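Local coordinates for transcriptional repressor of the blcABC operon (Agrobacterium tumefaciens, PDB 3MQ0), which represses transcription of the blcABC operon, probably by binding DNA through an IclR-type helix-turn-helix domain, and is regulated through its oligomerization, at residues N107-L110 with A111-D115; G171-R174 with M175-Q179; N262-S265 with E266-G269. All coordinates share one frame; numbering follows the deposited sequence.

Interaction 1: N107-L110 with A111-D115; sequences NDHL and AQRHD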
ATOM      1  N   ASN B 107     -17.382 -13.524   8.236  1.00 16.99           N
ATOM      2  CA  ASN B 107     -18.206 -14.153   9.272  1.00 21.65           C
ATOM      3  C   ASN B 107     -18.784 -13.116  10.219  1.00 27.31           C
ATOM      4  O   ASN B 107     -19.979 -13.136  10.527  1.00 27.37           O
ATOM      5  CB  ASN B 107     -17.405 -15.168  10.095  1.00 26.00           C
ATOM      6  CG  ASN B 107     -17.052 -16.422   9.318  1.00 26.94           C
ATOM      7  OD1 ASN B 107     -17.732 -16.791   8.379  1.00 26.85           O
ATOM      8  ND2 ASN B 107     -15.985 -17.097   9.739  1.00 36.15           N
ATOM      9  N   ASP B 108     -17.923 -12.218  10.689  1.00 21.41           N
ATOM     10  CA  ASP B 108     -18.322 -11.180  11.636  1.00 29.84           C
ATOM     11  C   ASP B 108     -19.310 -10.171  11.047  1.00 24.90           C
ATOM     12  O   ASP B 108     -20.221  -9.685  11.727  1.00 25.21           O
ATOM     13  CB  ASP B 108     -17.082 -10.473  12.181  1.00 31.79           C
ATOM     14  CG  ASP B 108     -16.239 -11.387  13.066  1.00 44.43           C
ATOM     15  OD1 ASP B 108     -16.725 -12.487  13.425  1.00 42.72           O
ATOM     16  OD2 ASP B 108     -15.098 -11.012  13.408  1.00 41.37           O
ATOM     17  N   HIS B 109     -19.128  -9.868   9.776  1.00 22.65           N
ATOM     18  CA  HIS B 109     -20.039  -8.986   9.076  1.00 20.30           C
ATOM     19  C   HIS B 109     -21.439  -9.591   9.050  1.00 24.47           C
ATOM     20  O   HIS B 109     -22.429  -8.889   9.246  1.00 26.25           O
ATOM     21  CB  HIS B 109     -19.532  -8.760   7.653  1.00 27.93           C
ATOM     22  CG  HIS B 109     -20.175  -7.610   6.950  1.00 26.46           C
ATOM     23  ND1 HIS B 109     -20.003  -6.302   7.344  1.00 32.52           N
ATOM     24  CD2 HIS B 109     -20.969  -7.568   5.847  1.00 34.00           C
ATOM     25  CE1 HIS B 109     -20.675  -5.505   6.532  1.00 38.59           C
ATOM     26  NE2 HIS B 109     -21.262  -6.250   5.612  1.00 39.38           N
ATOM     27  N   LEU B 110     -21.526 -10.899   8.813  1.00 20.29           N
ATOM     28  CA  LEU B 110     -22.829 -11.558   8.779  1.00 28.70           C
ATOM     29  C   LEU B 110     -23.499 -11.582  10.151  1.00 28.87           C
ATOM     30  O   LEU B 110     -24.727 -11.525  10.257  1.00 35.88           O
ATOM     31  CB  LEU B 110     -22.709 -12.978   8.236  1.00 30.09           C
ATOM     32  CG  LEU B 110     -22.373 -13.075   6.754  1.00 33.27           C
ATOM     33  CD1 LEU B 110     -22.402 -14.533   6.325  1.00 34.72           C
ATOM     34  CD2 LEU B 110     -23.363 -12.257   5.961  1.00 38.50           C
ATOM     35  N   ALA B 111     -22.688 -11.663  11.196  1.00 25.22           N
ATOM     36  CA  ALA B 111     -23.206 -11.724  12.558  1.00 36.44           C
ATOM     37  C   ALA B 111     -24.036 -10.499  12.954  1.00 44.80           C
ATOM     38  O   ALA B 111     -24.709 -10.515  13.980  1.00 49.29           O
ATOM     39  CB  ALA B 111     -22.067 -11.931  13.547  1.00 32.42           C
ATOM     40  N   GLN B 112     -23.990  -9.437  12.159  1.00 41.36           N
ATOM     41  CA  GLN B 112     -24.714  -8.219  12.523  1.00 42.65           C
ATOM     42  C   GLN B 112     -25.709  -7.780  11.454  1.00 45.56           C
ATOM     43  O   GLN B 112     -26.314  -6.713  11.554  1.00 52.93           O
ATOM     44  CB  GLN B 112     -23.732  -7.094  12.835  1.00 48.50           C
ATOM     45  CG  GLN B 112     -22.827  -6.749  11.679  1.00 53.96           C
ATOM     46  CD  GLN B 112     -21.532  -6.119  12.133  1.00 65.31           C
ATOM     47  OE1 GLN B 112     -20.920  -6.565  13.105  1.00 61.68           O
ATOM     48  NE2 GLN B 112     -21.109  -5.069  11.435  1.00 69.29           N
ATOM     49  N   ARG B 113     -25.868  -8.609  10.429  1.00 37.56           N
ATOM     50  CA  ARG B 113     -26.844  -8.360   9.379  1.00 41.56           C
ATOM     51  C   ARG B 113     -27.944  -9.403   9.460  1.00 41.78           C
ATOM     52  O   ARG B 113     -27.999 -10.327   8.647  1.00 39.34           O
ATOM     53  CB  ARG B 113     -26.185  -8.421   8.002  1.00 40.87           C
ATOM     54  CG  ARG B 113     -25.205  -7.296   7.730  1.00 53.95           C
ATOM     55  CD  ARG B 113     -25.921  -5.963   7.635  1.00 66.93           C
ATOM     56  NE  ARG B 113     -25.003  -4.859   7.357  1.00 76.13           N
ATOM     57  CZ  ARG B 113     -24.413  -4.655   6.184  1.00 76.40           C
ATOM     58  NH1 ARG B 113     -24.632  -5.489   5.177  1.00 80.58           N
ATOM     59  NH2 ARG B 113     -23.598  -3.623   6.017  1.00 70.84           N
ATOM     60  N   HIS B 114     -28.814  -9.261  10.450  1.00 36.23           N
ATOM     61  CA  HIS B 114     -29.891 -10.223  10.641  1.00 37.54           C
ATOM     62  C   HIS B 114     -30.832 -10.283   9.435  1.00 30.89           C
ATOM     63  O   HIS B 114     -31.631 -11.206   9.317  1.00 31.99           O
ATOM     64  CB  HIS B 114     -30.642  -9.929  11.936  1.00 42.66           C
ATOM     65  CG  HIS B 114     -29.781 -10.042  13.159  1.00 60.38           C
ATOM     66  ND1 HIS B 114     -28.796  -9.125  13.461  1.00 65.73           N
ATOM     67  CD2 HIS B 114     -29.737 -10.977  14.136  1.00 68.24           C
ATOM     68  CE1 HIS B 114     -28.194  -9.482  14.580  1.00 68.00           C
ATOM     69  NE2 HIS B 114     -28.746 -10.603  15.012  1.00 70.28           N
ATOM     70  N   ASP B 115     -30.727  -9.301   8.546  1.00 28.97           N
ATOM     71  CA  ASP B 115     -31.505  -9.293   7.309  1.00 37.83           C
ATOM     72  C   ASP B 115     -31.241 -10.554   6.488  1.00 33.89           C
ATOM     73  O   ASP B 115     -32.127 -11.062   5.797  1.00 35.46           O
ATOM     74  CB  ASP B 115     -31.139  -8.074   6.454  1.00 48.32           C
ATOM     75  CG  ASP B 115     -30.848  -6.838   7.289  1.00 65.73           C
ATOM     76  OD1 ASP B 115     -31.695  -5.911   7.296  1.00 75.76           O
ATOM     77  OD2 ASP B 115     -29.775  -6.799   7.940  1.00 62.11           O
TER
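Helix 102-110 of the IclR C-terminal, GAF-type region ends where Asn107 and Asp108 meet Ala111, and the chain then passes into a type I beta turn from Leu110 to Arg113. The bonds record how the helix ends. Ala111 N gives its hydrogen to Asn107 O at 3.2 Å, with an N-H...O angle of 141°, and it also makes a weak bond to Asp108 O at the same length, so one N-H is divided between a four-residue and a three-residue step. Gln112 N reaches His109 O only weakly. Arg113 N then closes the turn on Leu110 O at 3.1 Å, coming from above the carbonyl plane rather than along a lone pair.

Past the turn, two side chains fold back on the helix. Gln112 lays its CG 3.3 Å from His109 O. In Arg113 a bend at chi2 (-67°) swings the guanidinium back to His109, while Arg113 CG packs 3.5 Å from His109 O. Both nitrogens of the His109 ring have partners on helix 247-267: ND1 is hydrogen-bonded to Lys267 NZ, and NE2 weakly to Thr260 O. These bonds help fix the ring's rotation. Elsewhere on this helix end, Asp108 OD2 is hydrogen-bonded to Ala79 N and Ser78 OG of the second subunit, tying it to the dimer partner. The imidazole and guanidinium planes are 66° apart, and His109 NE2 lies 3.5 Å from Arg113 NH1 without a hydrogen bond, placed over one guanidinium face but offset toward its rim.

Interaction 2: G171-R174 with M175-Q179; sequences GELR and MLFSQ
Gly171 O accepts the first bond of this helical turn, from Met175 N at 3.1 Å, with the donor tilted 20° from the carbonyl plane. The Met175 side chain packs against the same oxygen, CG lying 3.2 Å from Gly171 O, before its far end leads away from the turn. Next, Glu172 O receives Leu176 N at 3.1 Å. The carboxylate of Glu172 turns instead to the start of the helix, where OE1 is hydrogen-bonded to Gly169 N.

Leu173 is buried and does double duty. Its O takes Phe177 N at 2.9 Å, and the same oxygen lies 3.6 Å from Phe177 CB, set obliquely to the ring. Farther out, Leu173 CD2 makes an apolar contact with Phe177 CE2 at 4.2 Å, the two side chains meeting at a slant. The ring is steadied from its own segment too: Leu176 CB stands 3.8 Å above the plane of the Phe177 ring, over its centre.

Arg174 extends from CG to NE, away from the turn, carrying its guanidinium to a salt bridge between NH2 and Glu196 OE1 on helix 192-205, with NH1 also hydrogen-bonded to Pro170 O. Arg174 O is 3.4 Å from Ser178 N, at an angle too poor for a hydrogen bond. The regular four-residue pattern thus stops at Phe177, the first residue to leave helical geometry (phi -124°, psi 38°). This is the C-terminal end of a short amphipathic helix, 170-176, whose Leu173 packs on Leu199 of helix 192-205, with Phe177, just past its end, on Leu165 of helix 159-165.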
ATOM      1  N   GLY B 171     -11.493 -10.286 -24.481  1.00 20.21           N
ATOM      2  CA  GLY B 171     -10.309 -11.057 -24.818  1.00 24.57           C
ATOM      3  C   GLY B 171      -9.954 -12.021 -23.697  1.00 26.38           C
ATOM      4  O   GLY B 171      -9.632 -13.196 -23.943  1.00 20.70           O
ATOM      5  N   GLU B 172     -10.018 -11.533 -22.458  1.00 16.73           N
ATOM      6  CA  GLU B 172      -9.676 -12.369 -21.304  1.00 20.50           C
ATOM      7  C   GLU B 172     -10.649 -13.531 -21.159  1.00 20.32           C
ATOM      8  O   GLU B 172     -10.238 -14.650 -20.841  1.00 20.45           O
ATOM      9  CB  GLU B 172      -9.637 -11.549 -20.017  1.00 29.43           C
ATOM     10  CG  GLU B 172      -8.564 -10.470 -20.005  1.00 34.49           C
ATOM     11  CD  GLU B 172      -8.675  -9.558 -18.789  1.00 47.73           C
ATOM     12  OE1 GLU B 172      -9.681  -8.823 -18.684  1.00 33.25           O
ATOM     13  OE2 GLU B 172      -7.762  -9.582 -17.932  1.00 60.79           O
ATOM     14  N   LEU B 173     -11.935 -13.272 -21.396  1.00 15.35           N
ATOM     15  CA  LEU B 173     -12.946 -14.333 -21.337  1.00 19.59           C
ATOM     16  C   LEU B 173     -12.682 -15.381 -22.399  1.00 21.32           C
ATOM     17  O   LEU B 173     -12.843 -16.578 -22.171  1.00 21.67           O
ATOM     18  CB  LEU B 173     -14.348 -13.760 -21.528  1.00 23.70           C
ATOM     19  CG  LEU B 173     -14.960 -12.951 -20.389  1.00 25.47           C
ATOM     20  CD1 LEU B 173     -16.206 -12.192 -20.855  1.00 28.16           C
ATOM     21  CD2 LEU B 173     -15.291 -13.849 -19.202  1.00 18.21           C
ATOM     22  N   ARG B 174     -12.250 -14.941 -23.573  1.00 20.26           N
ATOM     23  CA  ARG B 174     -12.051 -15.890 -24.651  1.00 19.88           C
ATOM     24  C   ARG B 174     -10.832 -16.769 -24.393  1.00 23.13           C
ATOM     25  O   ARG B 174     -10.788 -17.912 -24.826  1.00 26.53           O
ATOM     26  CB  ARG B 174     -11.997 -15.170 -26.002  1.00 20.59           C
ATOM     27  CG  ARG B 174     -13.408 -14.914 -26.543  1.00 20.59           C
ATOM     28  CD  ARG B 174     -13.539 -13.753 -27.534  1.00 21.82           C
ATOM     29  NE  ARG B 174     -14.950 -13.646 -27.915  1.00 22.03           N
ATOM     30  CZ  ARG B 174     -15.891 -13.043 -27.187  1.00 24.93           C
ATOM     31  NH1 ARG B 174     -15.584 -12.423 -26.047  1.00 19.65           N
ATOM     32  NH2 ARG B 174     -17.150 -13.044 -27.613  1.00 23.12           N
ATOM     33  N   MET B 175      -9.854 -16.236 -23.675  1.00 18.69           N
ATOM     34  CA  MET B 175      -8.700 -17.026 -23.255  1.00 28.24           C
ATOM     35  C   MET B 175      -9.092 -18.086 -22.231  1.00 26.44           C
ATOM     36  O   MET B 175      -8.560 -19.195 -22.230  1.00 27.34           O
ATOM     37  CB  MET B 175      -7.622 -16.123 -22.668  1.00 30.49           C
ATOM     38  CG  MET B 175      -7.055 -15.156 -23.672  1.00 40.33           C
ATOM     39  SD  MET B 175      -5.266 -15.249 -23.684  1.00 62.76           S
ATOM     40  CE  MET B 175      -4.940 -14.812 -25.386  1.00 86.83           C
ATOM     41  N   LEU B 176     -10.022 -17.739 -21.355  1.00 20.52           N
ATOM     42  CA  LEU B 176     -10.451 -18.658 -20.312  1.00 27.16           C
ATOM     43  C   LEU B 176     -11.344 -19.759 -20.839  1.00 29.47           C
ATOM     44  O   LEU B 176     -11.292 -20.882 -20.347  1.00 27.79           O
ATOM     45  CB  LEU B 176     -11.231 -17.907 -19.235  1.00 28.34           C
ATOM     46  CG  LEU B 176     -10.450 -17.402 -18.040  1.00 32.58           C
ATOM     47  CD1 LEU B 176     -11.375 -16.563 -17.166  1.00 27.73           C
ATOM     48  CD2 LEU B 176      -9.883 -18.591 -17.279  1.00 31.72           C
ATOM     49  N   PHE B 177     -12.179 -19.431 -21.823  1.00 20.85           N
ATOM     50  CA  PHE B 177     -13.279 -20.309 -22.195  1.00 19.85           C
ATOM     51  C   PHE B 177     -13.312 -20.724 -23.662  1.00 26.79           C
ATOM     52  O   PHE B 177     -14.386 -20.830 -24.244  1.00 39.33           O
ATOM     53  CB  PHE B 177     -14.609 -19.662 -21.812  1.00 19.09           C
ATOM     54  CG  PHE B 177     -14.749 -19.432 -20.335  1.00 19.88           C
ATOM     55  CD1 PHE B 177     -14.644 -20.493 -19.448  1.00 20.32           C
ATOM     56  CD2 PHE B 177     -14.997 -18.168 -19.833  1.00 19.37           C
ATOM     57  CE1 PHE B 177     -14.769 -20.291 -18.080  1.00 21.96           C
ATOM     58  CE2 PHE B 177     -15.133 -17.959 -18.472  1.00 16.47           C
ATOM     59  CZ  PHE B 177     -15.007 -19.015 -17.595  1.00 16.69           C
ATOM     60  N   SER B 178     -12.141 -20.966 -24.244  1.00 25.43           N
ATOM     61  CA  SER B 178     -12.057 -21.521 -25.591  1.00 34.67           C
ATOM     62  C   SER B 178     -12.877 -22.811 -25.628  1.00 39.23           C
ATOM     63  O   SER B 178     -13.642 -23.053 -26.561  1.00 39.06           O
ATOM     64  CB  SER B 178     -10.600 -21.791 -25.970  1.00 39.28           C
ATOM     65  OG  SER B 178      -9.973 -22.637 -25.020  1.00 42.97           O
ATOM     66  N   GLN B 179     -12.714 -23.628 -24.593  1.00 35.17           N
ATOM     67  CA  GLN B 179     -13.621 -24.732 -24.330  1.00 36.51           C
ATOM     68  C   GLN B 179     -14.575 -24.308 -23.222  1.00 33.49           C
ATOM     69  O   GLN B 179     -14.164 -24.067 -22.090  1.00 33.38           O
ATOM     70  CB  GLN B 179     -12.848 -25.968 -23.885  1.00 47.42           C
ATOM     71  CG  GLN B 179     -11.812 -26.445 -24.888  1.00 60.77           C
ATOM     72  CD  GLN B 179     -10.978 -27.588 -24.347  1.00 71.54           C
ATOM     73  OE1 GLN B 179     -10.315 -27.456 -23.315  1.00 72.61           O
ATOM     74  NE2 GLN B 179     -11.013 -28.725 -25.037  1.00 74.69           N
TER

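Interaction 3: N262-S265 with E266-G269; sequences NALS and EKLG
With CG anti to the backbone N (chi1 -169°) and an extended chain beyond, Glu266 brings its carboxylate round to the water that also serves Ala263. Lys267 takes the other course: CG anti to the carbonyl carbon (chi1 -68°) and an extended chain beyond it place CG 3.5 Å from Ala263 O and carry NZ to a hydrogen bond with ND1 of His109 on helix 102-110. The bridging water donates to Ala263 O at 2.9 Å and to Glu266 OE1 at 3.2 Å. Ala263 O is therefore held twice, since Lys267 N also gives it a weak hydrogen bond of 3.3 Å.

One step earlier the helix is regular, Glu266 N bonding to Asn262 O at 3.1 Å. One step later it tightens. Leu268 N has its main bond with Ser265 O, at 2.8 Å and from above the carbonyl plane, while its bond to Leu264 O, at 3.3 Å, is weak. The change from a four-residue to a three-residue step marks the end of helix 247-267. Gly269 then turns to a positive phi of 110°, where a CB would crowd the carbonyl oxygen of Leu268, a clash that a residue without a side chain avoids, and Gly269 N bonds back to Glu266 O at 3.1 Å as part of a Schellman motif.

Side chains on the inner flank anchor this end. Ser265 OG is hydrogen-bonded to Arg226 N of strand 218-226 and to Ala261 O, and Leu264 and Leu268 pack on Ile225. The chemistry implies a division of labour: backbone bonds terminate the helix, the buried serine hydroxyl and the leucines fasten it to the sheet, and the lysine ties it to His109, while the exposed Glu266 carboxylate shares a water with Ala263 O.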
ATOM      1  N   ASN B 262     -20.245  -3.891  -0.631  1.00 15.10           N
ATOM      2  CA  ASN B 262     -19.499  -2.638  -0.511  1.00 19.47           C
ATOM      3  C   ASN B 262     -19.014  -2.355   0.915  1.00 21.49           C
ATOM      4  O   ASN B 262     -17.883  -1.908   1.124  1.00 18.66           O
ATOM      5  CB  ASN B 262     -20.324  -1.464  -1.056  1.00 17.41           C
ATOM      6  CG  ASN B 262     -20.474  -1.522  -2.571  1.00 25.75           C
ATOM      7  OD1 ASN B 262     -19.762  -2.263  -3.238  1.00 26.03           O
ATOM      8  ND2 ASN B 262     -21.401  -0.752  -3.111  1.00 25.54           N
ATOM      9  N   ALA B 263     -19.857  -2.639   1.901  1.00 15.42           N
ATOM     10  CA  ALA B 263     -19.474  -2.423   3.301  1.00 21.64           C
ATOM     11  C   ALA B 263     -18.371  -3.396   3.704  1.00 23.35           C
ATOM     12  O   ALA B 263     -17.445  -3.043   4.433  1.00 17.65           O
ATOM     13  CB  ALA B 263     -20.676  -2.578   4.221  1.00 16.79           C
ATOM     14  N   LEU B 264     -18.460  -4.629   3.224  1.00 17.32           N
ATOM     15  CA  LEU B 264     -17.406  -5.596   3.502  1.00 15.74           C
ATOM     16  C   LEU B 264     -16.078  -5.178   2.855  1.00 17.96           C
ATOM     17  O   LEU B 264     -15.018  -5.289   3.477  1.00 18.12           O
ATOM     18  CB  LEU B 264     -17.826  -6.989   3.009  1.00 16.53           C
ATOM     19  CG  LEU B 264     -17.031  -8.210   3.454  1.00 32.73           C
ATOM     20  CD1 LEU B 264     -16.854  -8.224   4.960  1.00 38.25           C
ATOM     21  CD2 LEU B 264     -17.742  -9.481   3.000  1.00 24.18           C
ATOM     22  N   SER B 265     -16.141  -4.714   1.607  1.00 15.45           N
ATOM     23  CA  SER B 265     -14.956  -4.222   0.888  1.00 18.67           C
ATOM     24  C   SER B 265     -14.248  -3.093   1.643  1.00 17.74           C
ATOM     25  O   SER B 265     -13.016  -3.051   1.730  1.00 17.67           O
ATOM     26  CB  SER B 265     -15.360  -3.720  -0.507  1.00 20.34           C
ATOM     27  OG  SER B 265     -15.903  -4.795  -1.262  1.00 22.20           O
ATOM     28  N   GLU B 266     -15.037  -2.182   2.190  1.00 15.89           N
ATOM     29  CA  GLU B 266     -14.491  -1.085   2.986  1.00 18.91           C
ATOM     30  C   GLU B 266     -13.691  -1.609   4.179  1.00 19.84           C
ATOM     31  O   GLU B 266     -12.633  -1.086   4.521  1.00 18.32           O
ATOM     32  CB  GLU B 266     -15.607  -0.161   3.455  1.00 25.98           C
ATOM     33  CG  GLU B 266     -15.092   1.133   4.049  1.00 47.50           C
ATOM     34  CD  GLU B 266     -16.200   2.122   4.343  1.00 63.50           C
ATOM     35  OE1 GLU B 266     -16.945   1.906   5.324  1.00 71.88           O
ATOM     36  OE2 GLU B 266     -16.328   3.111   3.589  1.00 62.66           O
ATOM     37  N   LYS B 267     -14.173  -2.675   4.794  1.00 18.89           N
ATOM     38  CA  LYS B 267     -13.449  -3.277   5.902  1.00 18.84           C
ATOM     39  C   LYS B 267     -12.113  -3.848   5.455  1.00 22.95           C
ATOM     40  O   LYS B 267     -11.228  -4.033   6.270  1.00 19.69           O
ATOM     41  CB  LYS B 267     -14.301  -4.363   6.563  1.00 17.87           C
ATOM     42  CG  LYS B 267     -15.515  -3.809   7.277  1.00 19.64           C
ATOM     43  CD  LYS B 267     -16.311  -4.916   7.954  1.00 26.20           C
ATOM     44  CE  LYS B 267     -17.441  -4.329   8.797  1.00 31.16           C
ATOM     45  NZ  LYS B 267     -18.372  -5.393   9.281  1.00 34.75           N
ATOM     46  N   LEU B 268     -11.972  -4.112   4.157  1.00 18.95           N
ATOM     47  CA  LEU B 268     -10.754  -4.711   3.621  1.00 21.34           C
ATOM     48  C   LEU B 268      -9.823  -3.687   2.993  1.00 23.37           C
ATOM     49  O   LEU B 268      -8.781  -4.043   2.432  1.00 25.90           O
ATOM     50  CB  LEU B 268     -11.097  -5.807   2.607  1.00 20.03           C
ATOM     51  CG  LEU B 268     -11.983  -6.941   3.118  1.00 23.47           C
ATOM     52  CD1 LEU B 268     -12.308  -7.905   1.975  1.00 24.35           C
ATOM     53  CD2 LEU B 268     -11.301  -7.674   4.263  1.00 27.12           C
ATOM     54  N   GLY B 269     -10.200  -2.416   3.076  1.00 23.16           N
ATOM     55  CA  GLY B 269      -9.347  -1.349   2.598  1.00 26.17           C
ATOM     56  C   GLY B 269      -9.828  -0.639   1.348  1.00 29.48           C
ATOM     57  O   GLY B 269      -9.254   0.375   0.961  1.00 26.24           O
TER
HETATM   58  O   HOH W   1     -17.930  -0.990   6.368  1.00 37.19           O

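All three contacts are helix C-termini, but their surroundings differ. Interactions 1 and 3 are neighbours, with centres 14 Å apart: His109, Gln112 and Arg113 of interaction 1 meet Ala263 and Lys267 of interaction 3, joining helix 102-110 and the turn after it to helix 247-267. Interaction 3 is the most buried, with four of eight touching residues buried and one exposed, and ends in a Schellman motif. Interaction 1, two of seven buried, ends in a type I turn and also meets the second subunit. Interaction 2, two of eight buried and five exposed, lies across the chain's centre from interaction 1; apolar groups hold it, and Arg174 reaches outside it to Glu196.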